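Local coordinates for protein endo-arabinase (Bacteroides thetaiotaomicron, PDB 5C0P) that probably hydrolyses glycosidic bonds within arabinan, as expected of a family 43 glycoside hydrolase that binds magnesium, at residues E89-L94 / V111-K116. Residues are numbered along the deposited sequence; the frame is centred on the assembly and turned at random.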
loop_
_atom_site.group_PDB
_atom_site.type_symbol
_atom_site.label_atom_id
_atom_site.label_comp_id
_atom_site.label_asym_id
_atom_site.label_seq_id
_atom_site.Cartn_x
_atom_site.Cartn_y
_atom_site.Cartn_z
ATOM N N GLU A 89 -2.239 18.156 -1.392
ATOM C CA GLU A 89 -2.315 19.594 -1.144
ATOM C C GLU A 89 -0.942 20.265 -1.017
ATOM O O GLU A 89 -0.719 21.093 -0.135
ATOM C CB GLU A 89 -3.191 19.879 0.077
ATOM C CG GLU A 89 -4.572 19.244 -0.035
ATOM C CD GLU A 89 -5.590 19.876 0.889
ATOM O OE1 GLU A 89 -6.778 19.940 0.503
ATOM O OE2 GLU A 89 -5.208 20.305 2.000
ATOM N N GLY A 90 -0.024 19.897 -1.902
ATOM C CA GLY A 90 1.237 20.607 -1.995
ATOM C C GLY A 90 2.368 20.042 -1.164
ATOM O O GLY A 90 3.503 20.512 -1.263
ATOM N N ARG A 91 2.069 19.042 -0.340
ATOM C CA ARG A 91 3.114 18.374 0.432
ATOM C C ARG A 91 3.109 16.873 0.163
ATOM O O ARG A 91 2.273 16.363 -0.592
ATOM C CB ARG A 91 2.969 18.668 1.934
ATOM C CG ARG A 91 2.979 20.156 2.266
ATOM C CD ARG A 91 3.151 20.394 3.759
ATOM N NE ARG A 91 4.513 20.062 4.176
ATOM C CZ ARG A 91 4.933 20.016 5.438
ATOM N NH1 ARG A 91 4.091 20.269 6.433
ATOM N NH2 ARG A 91 6.197 19.698 5.701
ATOM N N TYR A 92 4.054 16.162 0.772
ATOM C CA TYR A 92 4.197 14.735 0.519
ATOM C C TYR A 92 4.073 13.974 1.815
ATOM O O TYR A 92 4.637 14.380 2.826
ATOM C CB TYR A 92 5.538 14.453 -0.172
ATOM C CG TYR A 92 5.595 15.179 -1.489
ATOM C CD1 TYR A 92 6.001 16.506 -1.556
ATOM C CD2 TYR A 92 5.185 14.552 -2.658
ATOM C CE1 TYR A 92 6.016 17.184 -2.756
ATOM C CE2 TYR A 92 5.201 15.222 -3.864
ATOM C CZ TYR A 92 5.611 16.538 -3.902
ATOM O OH TYR A 92 5.622 17.207 -5.098
ATOM N N TYR A 93 3.330 12.873 1.774
ATOM C CA TYR A 93 3.001 12.116 2.984
ATOM C C TYR A 93 3.393 10.659 2.837
ATOM O O TYR A 93 2.953 9.960 1.921
ATOM C CB TYR A 93 1.512 12.233 3.317
ATOM C CG TYR A 93 1.106 13.644 3.660
ATOM C CD1 TYR A 93 0.836 14.572 2.654
ATOM C CD2 TYR A 93 1.007 14.065 4.981
ATOM C CE1 TYR A 93 0.470 15.878 2.961
ATOM C CE2 TYR A 93 0.650 15.357 5.291
ATOM C CZ TYR A 93 0.379 16.261 4.277
ATOM O OH TYR A 93 0.017 17.556 4.570
ATOM N N LEU A 94 4.230 10.218 3.762
ATOM C CA LEU A 94 4.709 8.846 3.833
ATOM C C LEU A 94 3.837 8.070 4.818
ATOM O O LEU A 94 3.672 8.483 5.975
ATOM C CB LEU A 94 6.165 8.859 4.327
ATOM C CG LEU A 94 6.831 7.546 4.734
ATOM C CD1 LEU A 94 7.033 6.693 3.492
ATOM C CD2 LEU A 94 8.166 7.810 5.417
ATOM N N VAL A 111 5.470 13.566 7.032
ATOM C CA VAL A 111 5.274 14.612 6.026
ATOM C C VAL A 111 6.596 15.257 5.603
ATOM O O VAL A 111 7.531 15.362 6.400
ATOM C CB VAL A 111 4.277 15.689 6.541
ATOM C CG1 VAL A 111 4.832 16.423 7.773
ATOM C CG2 VAL A 111 3.877 16.674 5.420
ATOM N N SER A 112 6.659 15.685 4.342
ATOM C CA SER A 112 7.822 16.398 3.815
ATOM C C SER A 112 7.365 17.421 2.794
ATOM O O SER A 112 6.276 17.288 2.221
ATOM C CB SER A 112 8.790 15.420 3.138
ATOM O OG SER A 112 9.934 16.102 2.640
ATOM N N ASP A 113 8.202 18.428 2.554
ATOM C CA ASP A 113 7.939 19.390 1.491
ATOM C C ASP A 113 8.390 18.823 0.142
ATOM O O ASP A 113 8.072 19.381 -0.909
ATOM C CB ASP A 113 8.681 20.702 1.761
ATOM C CG ASP A 113 8.093 21.487 2.920
ATOM O OD1 ASP A 113 6.952 21.198 3.325
ATOM O OD2 ASP A 113 8.777 22.410 3.410
ATOM N N SER A 114 9.136 17.721 0.183
ATOM C CA SER A 114 9.778 17.163 -1.011
ATOM C C SER A 114 9.345 15.730 -1.261
ATOM O O SER A 114 9.130 14.976 -0.316
ATOM C CB SER A 114 11.296 17.179 -0.832
ATOM O OG SER A 114 11.942 16.368 -1.806
ATOM N N PRO A 115 9.243 15.334 -2.546
ATOM C CA PRO A 115 8.860 13.958 -2.873
ATOM C C PRO A 115 9.927 12.938 -2.473
ATOM O O PRO A 115 9.624 11.743 -2.435
ATOM C CB PRO A 115 8.726 13.991 -4.400
ATOM C CG PRO A 115 9.622 15.110 -4.830
ATOM C CD PRO A 115 9.456 16.153 -3.753
ATOM N N LYS A 116 11.149 13.390 -2.191
ATOM C CA LYS A 116 12.178 12.464 -1.715
ATOM C C LYS A 116 12.503 12.620 -0.229
ATOM O O LYS A 116 13.520 12.107 0.245
ATOM C CB LYS A 116 13.455 12.568 -2.550
ATOM C CG LYS A 116 14.126 13.934 -2.537
ATOM C CD LYS A 116 15.411 13.902 -3.365
ATOM C CE LYS A 116 16.252 15.135 -3.114
ATOM N NZ LYS A 116 16.522 15.273 -1.660
HETATM O O HOH W 1 6.089 21.212 -0.822
#
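Pro-115 lies over one face of the Tyr-92 ring, its CD 4.0 Å from the ring centroid in a CH-pi contact 22° off the normal. Pro-115 N lies over the same face, offset toward the rim, while Ser-112 O sits in plane at the ring's edge. On the other face of the sheet, Val-111 CG2 serves two flat groups: it stands 3.9 Å from the centroid of the Tyr-93 ring and 3.5 Å from Arg-91 CZ, over the guanidinium centre. With CG1 between the backbone N and the carbonyl carbon (chi1 64°), CG2 stands anti to the N and reaches both groups. Asp-113 OD1 forms a salt bridge with Arg-91 NE at 2.8 Å, but the N-H...O angle is only 116°, so the hydrogen bond is weak and the pairing chiefly electrostatic; a bend at chi3 folds the arginine chain across. Between the two faces, Tyr-92 and Ser-112 form an antiparallel hydrogen-bonded pair (Tyr-92 N to Ser-112 O 2.9 Å, Ser-112 N to Tyr-92 O 2.8 Å). Past the pair, a water donates to Gly-90 O and Asp-113 O, and Ser-112 OG accepts from Ser-114 N in an ST turn. Tyr-92 OH is hydrogen-bonded to Asp-34 OD1 of strand 30-34; an alanine here would probably leave that carboxylate without its phenol and Pro-115 without its aromatic platform. Packing of Tyr-92 and Pro-115 on Leu-32, with the Asp-34 bond, joins this hairpin's open end to the neighbouring propeller blade, an ion pair lying at its more exposed margin.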